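Local coordinates for protein xylan esterase, putative, AXE2C (Cellvibrio japonicus, PDB 2WAA) that removes acetyl groups from acetylated xylan and glucomannan as a family 2 carbohydrate esterase, contributing to the breakdown of plant cell walls, at residues 53-58 against 83-88; 57-62 against 109-114; 10-15 against 116-121; 63-68 against 99-104; 45-50 against 87-92. All blocks are in the same frame, centred on the assembly; numbering follows the deposited sequence.

Contact 1. Residues 53-58 against 83-88; sequences TAEMQS and QQTVEL
The carboxylate of Glu-55 is shared between two side chains of the antiparallel partner, Thr-85 and Gln-83. Thr-85 OG1 donates to Glu-55 OE2 at 2.8 Å, on the syn lone pair. Gln-83 NE2 reaches Glu-55 OE1 at 2.9 Å in a nearly straight bond, arriving on the anti side and 30° out of the carboxylate plane. Glu-55 bends at chi2 (-54°), which folds its carboxylate back over the neighbouring strand. On the same face Thr-53 CB rests against Thr-85 CG2 at 3.6 Å. Met-56 O takes two donors of one residue: Gln-84 N at 2.9 Å, nearly in line with the carbonyl, and Gln-84 NE2 at 3.0 Å from above the carbonyl plane. On the other face, which also carries Gln-84, Met-56 CG meets Val-86 CG2 at 4.1 Å and Ala-54 CB meets Leu-88 CD1.

Backbone bonds in both directions between Ala-54 and Val-86 set the register beneath these groups. Farther out, Lys-115 donates to Gln-83 OE1 and the backbone N of Asp-80 to Gln-84 OE1, so both amides are held at each end. Strands 51-58 and 84-91 are neighbours in one sheet of the beta-sandwich N-terminal domain of this CE2 esterase, and Met-56, Val-86 and Leu-88 face its other sheet. The chemistry thus differs by face: polar side chains bond to one another around Glu-55, while the Met-56 face combines apolar packing with the Gln-84 amide.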
# COMPACT_ATOMS: atom_id res chain seq x y z
N THR A 53 11.63 14.22 -16.82
CA THR A 53 12.18 12.87 -16.81
C THR A 53 12.58 12.51 -15.39
O THR A 53 12.85 13.39 -14.56
CB THR A 53 13.42 12.64 -17.76
OG1 THR A 53 14.53 13.42 -17.28
CG2 THR A 53 13.09 13.04 -19.20
N ALA A 54 12.66 11.22 -15.12
CA ALA A 54 13.12 10.72 -13.83
C ALA A 54 14.19 9.65 -14.02
O ALA A 54 14.09 8.84 -14.94
CB ALA A 54 11.95 10.12 -13.12
N GLU A 55 15.17 9.63 -13.12
CA GLU A 55 16.16 8.54 -13.11
C GLU A 55 15.63 7.47 -12.14
O GLU A 55 15.48 7.76 -10.92
CB GLU A 55 17.50 9.07 -12.62
CG GLU A 55 18.13 10.06 -13.62
CD GLU A 55 18.24 9.48 -15.01
OE1 GLU A 55 18.77 8.36 -15.14
OE2 GLU A 55 17.87 10.17 -15.99
N MET A 56 15.35 6.28 -12.64
CA MET A 56 14.77 5.25 -11.79
C MET A 56 15.47 3.92 -12.01
O MET A 56 16.18 3.74 -13.00
CB MET A 56 13.27 5.08 -12.07
CG MET A 56 12.53 6.41 -12.01
SD MET A 56 10.75 6.20 -12.07
CE MET A 56 10.44 5.62 -10.39
N GLN A 57 15.26 2.99 -11.08
CA GLN A 57 15.83 1.64 -11.18
C GLN A 57 15.02 0.76 -10.23
O GLN A 57 14.48 1.28 -9.25
CB GLN A 57 17.33 1.66 -10.79
CG GLN A 57 17.63 2.21 -9.42
CD GLN A 57 19.15 2.15 -9.03
OE1 GLN A 57 20.03 1.77 -9.82
NE2 GLN A 57 19.45 2.54 -7.80
N SER A 58 14.98 -0.55 -10.47
CA SER A 58 14.39 -1.46 -9.48
C SER A 58 15.45 -2.52 -9.11
O SER A 58 16.43 -2.68 -9.85
CB SER A 58 13.12 -2.12 -10.01
OG SER A 58 13.44 -3.08 -11.00
N GLN A 83 19.89 1.66 -13.82
CA GLN A 83 19.36 3.01 -13.85
C GLN A 83 18.93 3.35 -15.28
O GLN A 83 19.65 3.05 -16.25
CB GLN A 83 20.42 4.01 -13.38
CG GLN A 83 19.83 5.40 -13.14
CD GLN A 83 20.89 6.39 -12.66
OE1 GLN A 83 21.77 6.03 -11.90
NE2 GLN A 83 20.80 7.66 -13.12
N GLN A 84 17.78 4.00 -15.42
CA GLN A 84 17.25 4.39 -16.74
C GLN A 84 16.55 5.74 -16.61
O GLN A 84 15.92 6.04 -15.59
CB GLN A 84 16.23 3.32 -17.21
CG GLN A 84 14.93 3.28 -16.34
CD GLN A 84 14.58 1.84 -15.86
OE1 GLN A 84 13.80 1.11 -16.53
NE2 GLN A 84 15.16 1.43 -14.71
N THR A 85 16.70 6.58 -17.63
CA THR A 85 15.92 7.79 -17.72
C THR A 85 14.50 7.43 -18.17
O THR A 85 14.31 6.88 -19.26
CB THR A 85 16.51 8.72 -18.77
OG1 THR A 85 17.89 8.94 -18.46
CG2 THR A 85 15.72 10.06 -18.77
N VAL A 86 13.53 7.76 -17.33
CA VAL A 86 12.12 7.51 -17.63
C VAL A 86 11.46 8.83 -18.00
O VAL A 86 11.43 9.75 -17.20
CB VAL A 86 11.39 6.90 -16.40
CG1 VAL A 86 9.88 6.65 -16.70
CG2 VAL A 86 12.08 5.59 -15.97
N GLU A 87 10.94 8.92 -19.21
CA GLU A 87 10.23 10.14 -19.61
C GLU A 87 8.84 10.12 -19.00
O GLU A 87 8.10 9.14 -19.19
CB GLU A 87 10.08 10.20 -21.14
CG GLU A 87 9.46 11.56 -21.57
CD GLU A 87 9.42 11.69 -23.10
OE1 GLU A 87 10.41 12.21 -23.65
OE2 GLU A 87 8.44 11.26 -23.71
N LEU A 88 8.49 11.15 -18.24
CA LEU A 88 7.20 11.21 -17.59
C LEU A 88 6.23 11.96 -18.49
O LEU A 88 5.11 11.49 -18.71
CB LEU A 88 7.31 11.90 -16.21
CG LEU A 88 8.23 11.15 -15.20
CD1 LEU A 88 8.40 11.96 -13.92
CD2 LEU A 88 7.77 9.72 -14.91

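Contact 2. Residues 57-62 against 109-114; sequences QSSNGN and HGQVTL
Gln-57 and Thr-113 form an antiparallel hydrogen-bonded pair near the end of a beta ladder in the CE2 N-terminal beta-sandwich, beyond which both chains leave the sheet as loops. Their side chains run alongside each other, Gln-57 CG lying 3.8 Å from Thr-113 CB. In the conformer described, Gln-57 is extended beyond CG, which carries its amide along the threonine. The threonine hydroxyl bonds to Thr-35 of the adjoining strand.

His-109 works mainly through its carbonyl. Asn-60 ND2 donates to His-109 O at 3.1 Å from above the carbonyl plane, and two waters donate to the same oxygen. One of them accepts from Asn-60 N and Asn-62 N, and the other from Asn-62 ND2, so the 59-62 turn is bound to this single acceptor directly and through solvent. The imidazole is held by Ser-105 at ND1 and meets Trp-161 edge-to-face; the His-109 side chain lies about 8 Å from that of Ser-141, the probable nucleophile. Between these ends Ser-59 N donates to Gln-111 O, and Gln-111 N returns a bond to Ser-59 OG at 3.0 Å. Gln-111 NE2 donates to Asn-107. In the Gln-111 conformer described, a water accepts from Ser-59 OG at 2.8 Å and donates to Gln-111 OE1.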
# COMPACT_ATOMS: atom_id res chain seq x y z
N GLN A 57 15.26 2.99 -11.08
CA GLN A 57 15.83 1.64 -11.18
C GLN A 57 15.02 0.76 -10.23
O GLN A 57 14.48 1.28 -9.25
CB GLN A 57 17.33 1.66 -10.79
CG GLN A 57 17.63 2.21 -9.42
CD GLN A 57 19.15 2.15 -9.03
OE1 GLN A 57 20.03 1.77 -9.82
NE2 GLN A 57 19.45 2.54 -7.80
N SER A 58 14.98 -0.55 -10.47
CA SER A 58 14.39 -1.46 -9.48
C SER A 58 15.45 -2.52 -9.11
O SER A 58 16.43 -2.68 -9.85
CB SER A 58 13.12 -2.12 -10.01
OG SER A 58 13.44 -3.08 -11.00
N SER A 59 15.30 -3.20 -7.99
CA SER A 59 16.39 -4.06 -7.55
C SER A 59 16.52 -5.31 -8.38
O SER A 59 17.65 -5.84 -8.52
CB SER A 59 16.24 -4.45 -6.09
OG SER A 59 14.97 -5.01 -5.92
N ASN A 60 15.40 -5.82 -8.90
CA ASN A 60 15.41 -7.09 -9.65
C ASN A 60 14.86 -6.99 -11.05
O ASN A 60 14.62 -8.03 -11.69
CB ASN A 60 14.53 -8.16 -8.95
CG ASN A 60 14.95 -8.43 -7.54
OD1 ASN A 60 16.14 -8.60 -7.23
ND2 ASN A 60 13.95 -8.49 -6.65
N GLY A 61 14.55 -5.78 -11.51
CA GLY A 61 14.03 -5.58 -12.84
C GLY A 61 12.65 -6.19 -13.00
O GLY A 61 12.22 -6.52 -14.11
N ASN A 62 11.93 -6.32 -11.88
CA ASN A 62 10.65 -6.99 -11.88
C ASN A 62 9.56 -6.13 -11.23
O ASN A 62 8.55 -6.66 -10.74
CB ASN A 62 10.84 -8.31 -11.11
CG ASN A 62 9.76 -9.33 -11.38
OD1 ASN A 62 9.10 -9.29 -12.41
ND2 ASN A 62 9.62 -10.31 -10.45
N HIS A 109 8.63 -8.32 -5.13
CA HIS A 109 8.98 -8.04 -6.52
C HIS A 109 10.33 -7.34 -6.58
O HIS A 109 11.09 -7.56 -7.50
CB HIS A 109 7.97 -7.07 -7.16
CG HIS A 109 6.57 -7.59 -7.20
ND1 HIS A 109 5.56 -6.91 -7.84
CD2 HIS A 109 6.00 -8.72 -6.69
CE1 HIS A 109 4.42 -7.58 -7.72
NE2 HIS A 109 4.66 -8.69 -7.04
N GLY A 110 10.60 -6.50 -5.59
CA GLY A 110 11.84 -5.76 -5.50
C GLY A 110 11.57 -4.42 -4.84
O GLY A 110 10.46 -4.15 -4.36
N GLN A 111 12.60 -3.59 -4.82
CA GLN A 111 12.41 -2.23 -4.35
C GLN A 111 12.77 -1.30 -5.50
O GLN A 111 13.64 -1.63 -6.35
CB GLN A 111 13.28 -1.93 -3.13
CG GLN A 111 12.70 -2.49 -1.84
CD GLN A 111 13.00 -3.93 -1.70
OE1 GLN A 111 14.08 -4.37 -2.13
NE2 GLN A 111 12.07 -4.71 -1.10
N VAL A 112 12.07 -0.18 -5.57
CA VAL A 112 12.29 0.79 -6.65
C VAL A 112 12.97 2.01 -6.08
O VAL A 112 12.66 2.40 -4.96
CB VAL A 112 10.95 1.22 -7.24
CG1 VAL A 112 11.10 2.49 -8.16
CG2 VAL A 112 10.30 0.05 -8.01
N THR A 113 13.88 2.64 -6.84
CA THR A 113 14.53 3.85 -6.37
C THR A 113 14.25 4.96 -7.41
O THR A 113 14.39 4.73 -8.61
CB THR A 113 16.06 3.62 -6.27
OG1 THR A 113 16.30 2.64 -5.25
CG2 THR A 113 16.82 4.97 -5.96
N LEU A 114 13.84 6.12 -6.92
CA LEU A 114 13.75 7.30 -7.76
C LEU A 114 14.92 8.13 -7.30
O LEU A 114 15.03 8.44 -6.11
CB LEU A 114 12.45 8.06 -7.47
CG LEU A 114 12.44 9.45 -8.11
CD1 LEU A 114 12.55 9.34 -9.61
CD2 LEU A 114 11.13 10.19 -7.68
O HOH W 1 12.45 -5.53 -9.05
O HOH W 2 15.06 -6.54 -3.58
O HOH W 3 11.26 -10.40 -8.16

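Contact 3. Residues 10-15 against 116-121; sequences THTIAA and QLTLTG
Thr-12 and Thr-118 face each other in a non-hydrogen-bonded pair, and their side chains supply the bond that their backbones do not make across it. The two hydroxyls, Thr-12 OG1 and Thr-118 OG1, stand 2.7 Å apart, and either could be the donor. Both threonines place OG1 beside their own backbone N (chi1 -60° and -66°), which turns the oxygens toward one another. The methyl groups pack beside them: Thr-12 CG2 lies 3.3 Å from Leu-117 O, and Thr-118 CG2 is 3.8 Å from Thr-10 CB.

The backbone polar groups of the flanking pairs are satisfied in full across the ladder. His-11 N donates to Leu-119 O and Leu-119 N returns the bond to His-11 O; Ile-13 and Leu-117 do the same, with Leu-117 N to Ile-13 O at 2.9 Å. Strand 10-14, close to the N-terminus of the modelled chain, thereby joins strand 112-119 antiparallel in a sheet of the beta-sandwich domain. On its other side strand 112-119 is bonded to strand 51-58, through Thr-118 with Thr-53 and Gln-116 with Glu-55.

Leu-119 O also receives a CA-H contact from Thr-10 CA at 3.1 Å. The imidazole of His-11 leans toward the corner at Gly-121. The stronger partner of His-11 NE2 is Ser-9 OG; its bond to Gly-121 O, 2.9 Å, is weak. The Gly-121 carbonyl lies at the ring edge, near its plane. On the face away from the threonines, Ile-13, Leu-117 and Leu-119 all pack against Phe-124.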
# COMPACT_ATOMS: atom_id res chain seq x y z
N THR A 10 17.10 23.74 -17.82
CA THR A 10 16.58 22.57 -17.09
C THR A 10 16.80 22.76 -15.59
O THR A 10 17.68 23.54 -15.14
CB THR A 10 17.17 21.26 -17.54
OG1 THR A 10 18.52 21.20 -17.09
CG2 THR A 10 17.06 21.08 -19.11
N HIS A 11 16.02 22.02 -14.81
CA HIS A 11 16.00 22.18 -13.39
C HIS A 11 15.92 20.78 -12.83
O HIS A 11 14.93 20.09 -13.07
CB HIS A 11 14.76 23.01 -13.04
CG HIS A 11 14.70 24.27 -13.83
ND1 HIS A 11 15.32 25.43 -13.41
CD2 HIS A 11 14.19 24.53 -15.05
CE1 HIS A 11 15.14 26.37 -14.33
NE2 HIS A 11 14.46 25.84 -15.34
N THR A 12 16.96 20.36 -12.10
CA THR A 12 17.01 18.97 -11.60
C THR A 12 16.98 19.00 -10.08
O THR A 12 17.70 19.80 -9.45
CB THR A 12 18.25 18.23 -12.16
OG1 THR A 12 18.19 18.18 -13.59
CG2 THR A 12 18.33 16.80 -11.67
N ILE A 13 16.09 18.20 -9.48
CA ILE A 13 16.03 18.08 -8.03
C ILE A 13 16.12 16.62 -7.63
O ILE A 13 15.82 15.70 -8.43
CB ILE A 13 14.71 18.66 -7.45
CG1 ILE A 13 13.51 17.89 -8.02
CG2 ILE A 13 14.63 20.16 -7.76
CD1 ILE A 13 12.15 18.41 -7.46
N ALA A 14 16.60 16.40 -6.40
CA ALA A 14 16.62 15.03 -5.84
C ALA A 14 15.20 14.54 -5.53
O ALA A 14 14.27 15.33 -5.34
CB ALA A 14 17.48 14.99 -4.56
N ALA A 15 15.04 13.22 -5.47
CA ALA A 15 13.76 12.65 -5.15
C ALA A 15 13.26 13.10 -3.75
O ALA A 15 12.04 13.28 -3.54
CB ALA A 15 13.87 11.11 -5.22
N GLN A 116 16.32 11.22 -9.07
CA GLN A 116 16.23 12.69 -9.32
C GLN A 116 15.30 12.91 -10.50
O GLN A 116 15.01 11.96 -11.24
CB GLN A 116 17.64 13.33 -9.52
CG GLN A 116 18.49 12.59 -10.44
CD GLN A 116 19.99 13.10 -10.55
OE1 GLN A 116 20.69 12.67 -11.45
NE2 GLN A 116 20.45 13.96 -9.65
N LEU A 117 14.77 14.12 -10.63
CA LEU A 117 13.87 14.50 -11.73
C LEU A 117 14.49 15.69 -12.44
O LEU A 117 15.00 16.61 -11.75
CB LEU A 117 12.53 14.97 -11.17
CG LEU A 117 11.59 14.05 -10.39
CD1 LEU A 117 10.30 14.81 -9.98
CD2 LEU A 117 11.27 12.81 -11.25
N THR A 118 14.40 15.71 -13.77
CA THR A 118 14.88 16.85 -14.55
C THR A 118 13.69 17.46 -15.33
O THR A 118 13.06 16.78 -16.15
CB THR A 118 15.96 16.46 -15.54
OG1 THR A 118 17.14 16.02 -14.83
CG2 THR A 118 16.32 17.70 -16.45
N LEU A 119 13.40 18.74 -15.06
CA LEU A 119 12.34 19.48 -15.72
C LEU A 119 12.98 20.37 -16.76
O LEU A 119 13.93 21.12 -16.44
CB LEU A 119 11.66 20.41 -14.70
CG LEU A 119 10.60 21.39 -15.29
CD1 LEU A 119 9.40 20.61 -15.82
CD2 LEU A 119 10.11 22.45 -14.22
N THR A 120 12.45 20.32 -17.98
CA THR A 120 12.84 21.27 -19.01
C THR A 120 11.73 22.31 -18.96
O THR A 120 10.54 21.97 -19.17
CB THR A 120 12.92 20.61 -20.37
OG1 THR A 120 13.94 19.61 -20.35
CG2 THR A 120 13.29 21.65 -21.46
N GLY A 121 12.06 23.55 -18.64
CA GLY A 121 10.96 24.52 -18.41
C GLY A 121 11.38 25.57 -17.47
O GLY A 121 12.52 26.00 -17.48

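Contact 4. Residues 63-68 against 99-104; sequences SWIDVI and VEIIHR
Asp-66 and Arg-104 form the salt bridge of this contact. Arg-104 NH1 donates to Asp-66 OD2 at 3.1 Å, OD2 lying in the guanidinium plane while the donor meets it on its syn side, 24° out of the carboxylate plane. A weaker bond goes from the same NH1 to OD1, and the two flat groups are turned 71° against each other. Arg-104 bends at chi3 (59°) to bring NH1 in front of the two carboxylate oxygens, and its CD packs 3.8 Å from Trp-64 CB. Arg-164 makes a second salt bridge to OD2, Ser-76 bonds to OD1, and Asp-149 pairs with NH2 of Arg-104.

Backbone bonds form the ladder. Asp-66 with Ile-102 and Ile-68 with Glu-100 are each joined by two hydrogen bonds, and Arg-104 N reaches Trp-64 O at 2.9 Å.

On the opposite face from the acid Ile-65 and Ile-101 run side by side, Ile-65 CD1 at 4.0 Å from Ile-101 CG2. With Val-67 they face Met-56 and Leu-88 across the interior of the beta-sandwich. Ile-68 and Ile-102 are neighbours on the acid's face.

One water bridges Ser-63 OG and His-103 NE2, 2.6 and 2.7 Å away, at the edge of the imidazole. His-103 ND1 bonds to Tyr-38 O.

The acid is buried among two arginines and a serine, an environment that would probably keep it ionised; through Arg-164 on the acid and Asp-149 on Arg-104 the pair joins the sheet to neighbouring loops.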
# COMPACT_ATOMS: atom_id res chain seq x y z
N SER A 63 9.79 -4.82 -11.18
CA SER A 63 8.89 -3.87 -10.48
C SER A 63 8.12 -2.95 -11.46
O SER A 63 8.67 -2.48 -12.46
CB SER A 63 9.67 -2.98 -9.51
OG SER A 63 10.44 -3.75 -8.60
N TRP A 64 6.86 -2.66 -11.15
CA TRP A 64 6.05 -1.83 -12.03
C TRP A 64 5.62 -0.57 -11.33
O TRP A 64 5.33 -0.55 -10.10
CB TRP A 64 4.77 -2.59 -12.46
CG TRP A 64 5.05 -3.77 -13.42
CD1 TRP A 64 5.50 -5.04 -13.09
CD2 TRP A 64 4.87 -3.76 -14.85
NE1 TRP A 64 5.59 -5.80 -14.24
CE2 TRP A 64 5.21 -5.05 -15.32
CE3 TRP A 64 4.40 -2.79 -15.77
CZ2 TRP A 64 5.16 -5.38 -16.68
CZ3 TRP A 64 4.33 -3.12 -17.12
CH2 TRP A 64 4.71 -4.41 -17.57
N ILE A 65 5.51 0.49 -12.12
CA ILE A 65 4.92 1.73 -11.65
C ILE A 65 3.83 2.18 -12.64
O ILE A 65 3.83 1.78 -13.82
CB ILE A 65 5.99 2.84 -11.54
CG1 ILE A 65 6.62 3.11 -12.94
CG2 ILE A 65 7.06 2.45 -10.45
CD1 ILE A 65 7.54 4.33 -12.99
N ASP A 66 2.90 3.01 -12.13
CA ASP A 66 2.00 3.79 -12.99
C ASP A 66 2.48 5.24 -13.02
O ASP A 66 2.95 5.76 -12.01
CB ASP A 66 0.56 3.82 -12.43
CG ASP A 66 -0.24 2.53 -12.79
OD1 ASP A 66 -0.05 2.00 -13.90
OD2 ASP A 66 -1.07 2.08 -11.97
N VAL A 67 2.37 5.87 -14.18
CA VAL A 67 2.72 7.28 -14.31
C VAL A 67 1.43 7.94 -14.81
O VAL A 67 0.83 7.48 -15.76
CB VAL A 67 3.83 7.52 -15.36
CG1 VAL A 67 4.09 9.07 -15.50
CG2 VAL A 67 5.14 6.83 -14.91
N ILE A 68 0.98 8.96 -14.10
CA ILE A 68 -0.27 9.64 -14.47
C ILE A 68 0.02 11.13 -14.65
O ILE A 68 0.53 11.80 -13.75
CB ILE A 68 -1.37 9.46 -13.44
CG1 ILE A 68 -1.59 7.95 -13.16
CG2 ILE A 68 -2.66 10.14 -13.91
CD1 ILE A 68 -2.21 7.67 -11.85
N VAL A 99 1.98 15.58 -12.09
CA VAL A 99 2.62 14.29 -12.41
C VAL A 99 2.61 13.41 -11.17
O VAL A 99 2.98 13.87 -10.09
CB VAL A 99 4.08 14.53 -12.80
CG1 VAL A 99 4.78 13.22 -13.10
CG2 VAL A 99 4.13 15.45 -14.03
N GLU A 100 2.13 12.17 -11.32
CA GLU A 100 2.10 11.23 -10.19
C GLU A 100 2.75 9.91 -10.63
O GLU A 100 2.49 9.42 -11.75
CB GLU A 100 0.63 10.94 -9.72
CG GLU A 100 0.63 10.20 -8.36
CD GLU A 100 -0.78 9.97 -7.78
OE1 GLU A 100 -1.77 10.10 -8.53
OE2 GLU A 100 -0.90 9.65 -6.57
N ILE A 101 3.62 9.37 -9.76
CA ILE A 101 4.19 8.04 -9.97
C ILE A 101 3.65 7.18 -8.84
O ILE A 101 3.74 7.56 -7.67
CB ILE A 101 5.72 8.08 -9.94
CG1 ILE A 101 6.23 9.00 -11.08
CG2 ILE A 101 6.32 6.67 -9.96
CD1 ILE A 101 7.72 9.40 -10.95
N ILE A 102 3.07 6.02 -9.18
CA ILE A 102 2.51 5.15 -8.16
C ILE A 102 3.18 3.81 -8.24
O ILE A 102 3.21 3.19 -9.32
CB ILE A 102 0.94 4.96 -8.26
CG1 ILE A 102 0.18 6.29 -8.18
CG2 ILE A 102 0.43 4.14 -7.09
CD1 ILE A 102 -0.19 6.80 -9.56
N HIS A 103 3.72 3.32 -7.10
CA HIS A 103 4.32 1.98 -7.10
C HIS A 103 3.19 0.93 -7.19
O HIS A 103 2.32 0.86 -6.30
CB HIS A 103 5.16 1.79 -5.81
CG HIS A 103 6.04 0.56 -5.81
ND1 HIS A 103 6.29 -0.16 -4.66
CD2 HIS A 103 6.70 -0.07 -6.81
CE1 HIS A 103 7.11 -1.18 -4.95
NE2 HIS A 103 7.37 -1.14 -6.24
N ARG A 104 3.22 0.08 -8.22
CA ARG A 104 2.23 -1.00 -8.34
C ARG A 104 2.71 -2.25 -7.65
O ARG A 104 1.89 -3.03 -7.18
CB ARG A 104 1.97 -1.37 -9.81
CG ARG A 104 1.36 -0.21 -10.64
CD ARG A 104 1.62 -0.45 -12.16
NE ARG A 104 1.05 -1.71 -12.66
CZ ARG A 104 -0.20 -1.85 -13.09
NH1 ARG A 104 -1.09 -0.83 -13.06
NH2 ARG A 104 -0.60 -3.05 -13.56
O HOH W 4 8.97 -3.35 -6.52

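Contact 5. Residues 45-50 against 87-92; sequences TIVAGS and ELFHFP
Val-47 and Phe-89 meet from opposite directions, the methyl CG2 of the valine lying at the edge of the phenyl ring and in its plane, 3.6 Å from Phe-89 CE2. This is the tight end of the contact. Phe-89 holds CG between its backbone N and carbonyl carbon (chi1 77°), a setting that carries the ring across to the corner after strand 42-48. There CE1 comes within 3.4 Å of Ser-50 C, and the oxygen of Gly-49 sits near the ring plane, 3.7 Å from Phe-89 CE1. Leu-52, Val-99 and His-97 pack round the same phenyl group, with the rings of Phe-89 and His-97 inclined at about 50°.

Toward solvent the contact thins to a single backbone bond. Phe-91 N donates to Ser-50 O at 2.8 Å, nearly straight, and the CA of His-90 adds a CA-H contact to that oxygen at 3.3 Å. His-90 is exposed, yet its ring turns an edge to the same carbonyl, with CD2 3.5 Å from Ser-50 O. The ring of Phe-91 stacks on that of His-97.

At Leu-88 and Phe-89 both residues face Leu-52, a classic beta bulge in the pairing of strands 84-91 and 51-58. Together with the chain corner at Gly-49 and Ser-50, it lies where strand 42-48 of one sheet gives way to strand 51-58 of the other and the chain crosses between sheets at the margin of a beta-sandwich.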
# COMPACT_ATOMS: atom_id res chain seq x y z
N THR A 45 4.27 15.74 -8.21
CA THR A 45 4.89 17.06 -8.35
C THR A 45 4.00 17.82 -9.33
O THR A 45 3.31 17.23 -10.18
CB THR A 45 6.36 16.98 -8.86
OG1 THR A 45 6.89 18.29 -9.05
CG2 THR A 45 6.43 16.27 -10.24
N ILE A 46 4.02 19.14 -9.22
CA ILE A 46 3.31 20.00 -10.20
C ILE A 46 4.41 20.90 -10.76
O ILE A 46 5.24 21.42 -10.01
CB ILE A 46 2.26 20.86 -9.53
CG1 ILE A 46 1.12 19.99 -8.96
CG2 ILE A 46 1.62 21.79 -10.53
CD1 ILE A 46 0.43 20.64 -7.80
N VAL A 47 4.48 21.03 -12.07
CA VAL A 47 5.60 21.76 -12.68
C VAL A 47 5.14 22.71 -13.76
O VAL A 47 4.05 22.56 -14.29
CB VAL A 47 6.61 20.78 -13.37
CG1 VAL A 47 7.31 19.90 -12.31
CG2 VAL A 47 5.94 19.90 -14.47
N ALA A 48 5.99 23.67 -14.12
CA ALA A 48 5.71 24.55 -15.29
C ALA A 48 6.83 24.24 -16.27
O ALA A 48 7.98 24.54 -16.00
CB ALA A 48 5.71 26.03 -14.87
N GLY A 49 6.51 23.57 -17.38
CA GLY A 49 7.51 23.19 -18.36
C GLY A 49 7.00 22.28 -19.45
O GLY A 49 5.80 21.96 -19.51
N SER A 50 7.91 21.84 -20.32
CA SER A 50 7.58 21.08 -21.51
C SER A 50 8.00 19.61 -21.45
O SER A 50 7.54 18.82 -22.25
CB SER A 50 8.23 21.75 -22.75
OG SER A 50 9.68 21.70 -22.65
N GLU A 87 10.94 8.92 -19.21
CA GLU A 87 10.23 10.14 -19.61
C GLU A 87 8.84 10.12 -19.00
O GLU A 87 8.10 9.14 -19.19
CB GLU A 87 10.08 10.20 -21.14
CG GLU A 87 9.46 11.56 -21.57
CD GLU A 87 9.42 11.69 -23.10
OE1 GLU A 87 10.41 12.21 -23.65
OE2 GLU A 87 8.44 11.26 -23.71
N LEU A 88 8.49 11.15 -18.24
CA LEU A 88 7.20 11.21 -17.59
C LEU A 88 6.23 11.96 -18.49
O LEU A 88 5.11 11.49 -18.71
CB LEU A 88 7.31 11.90 -16.21
CG LEU A 88 8.23 11.15 -15.20
CD1 LEU A 88 8.40 11.96 -13.92
CD2 LEU A 88 7.77 9.72 -14.91
N PHE A 89 6.65 13.08 -19.05
CA PHE A 89 5.84 13.73 -20.09
C PHE A 89 6.73 14.56 -21.01
O PHE A 89 7.86 14.86 -20.66
CB PHE A 89 4.70 14.60 -19.48
CG PHE A 89 5.15 15.93 -18.92
CD1 PHE A 89 5.38 17.03 -19.74
CD2 PHE A 89 5.25 16.10 -17.55
CE1 PHE A 89 5.75 18.30 -19.19
CE2 PHE A 89 5.61 17.32 -16.99
CZ PHE A 89 5.86 18.44 -17.81
N HIS A 90 6.21 14.87 -22.18
CA HIS A 90 6.89 15.73 -23.10
C HIS A 90 5.84 16.33 -24.04
O HIS A 90 5.06 15.58 -24.66
CB HIS A 90 7.85 14.87 -23.94
CG HIS A 90 8.66 15.69 -24.89
ND1 HIS A 90 9.28 15.16 -26.00
CD2 HIS A 90 8.92 17.02 -24.91
CE1 HIS A 90 9.92 16.12 -26.64
NE2 HIS A 90 9.71 17.26 -26.00
N PHE A 91 5.81 17.66 -24.11
CA PHE A 91 4.96 18.40 -25.05
C PHE A 91 5.86 19.37 -25.80
O PHE A 91 6.94 19.70 -25.35
CB PHE A 91 3.91 19.19 -24.28
CG PHE A 91 3.02 18.31 -23.47
CD1 PHE A 91 2.12 17.47 -24.10
CD2 PHE A 91 3.15 18.28 -22.08
CE1 PHE A 91 1.33 16.61 -23.34
CE2 PHE A 91 2.36 17.44 -21.31
CZ PHE A 91 1.43 16.60 -21.95
N PRO A 92 5.43 19.83 -26.98
CA PRO A 92 6.26 20.84 -27.67
C PRO A 92 6.34 22.17 -26.94
O PRO A 92 7.36 22.87 -27.07
CB PRO A 92 5.52 21.05 -29.00
CG PRO A 92 4.62 19.89 -29.15
CD PRO A 92 4.25 19.44 -27.75

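All five contacts belong to the beta-rich N-terminal part of the chain. Contacts 1, 2 and 3 build one sheet: contacts 1 and 2 share strand 51-58, contacts 2 and 3 strand 112-119. Contact 4 belongs to the facing sheet and is the most buried, with a salt bridge in place of the more exposed carboxylate of contact 1 and hydroxyl pair of contact 3. Apolar residues of contacts 1 and 4 interlock, Met-56 SD meeting Ile-65 CD1 at 3.8 Å. Contact 5 buries the least surface and joins the corner after strand 42-48 to strand 84-91 of the other sheet. Contact 2, rich in waters, is the one closest to the probable catalytic residues; the others lie away from them.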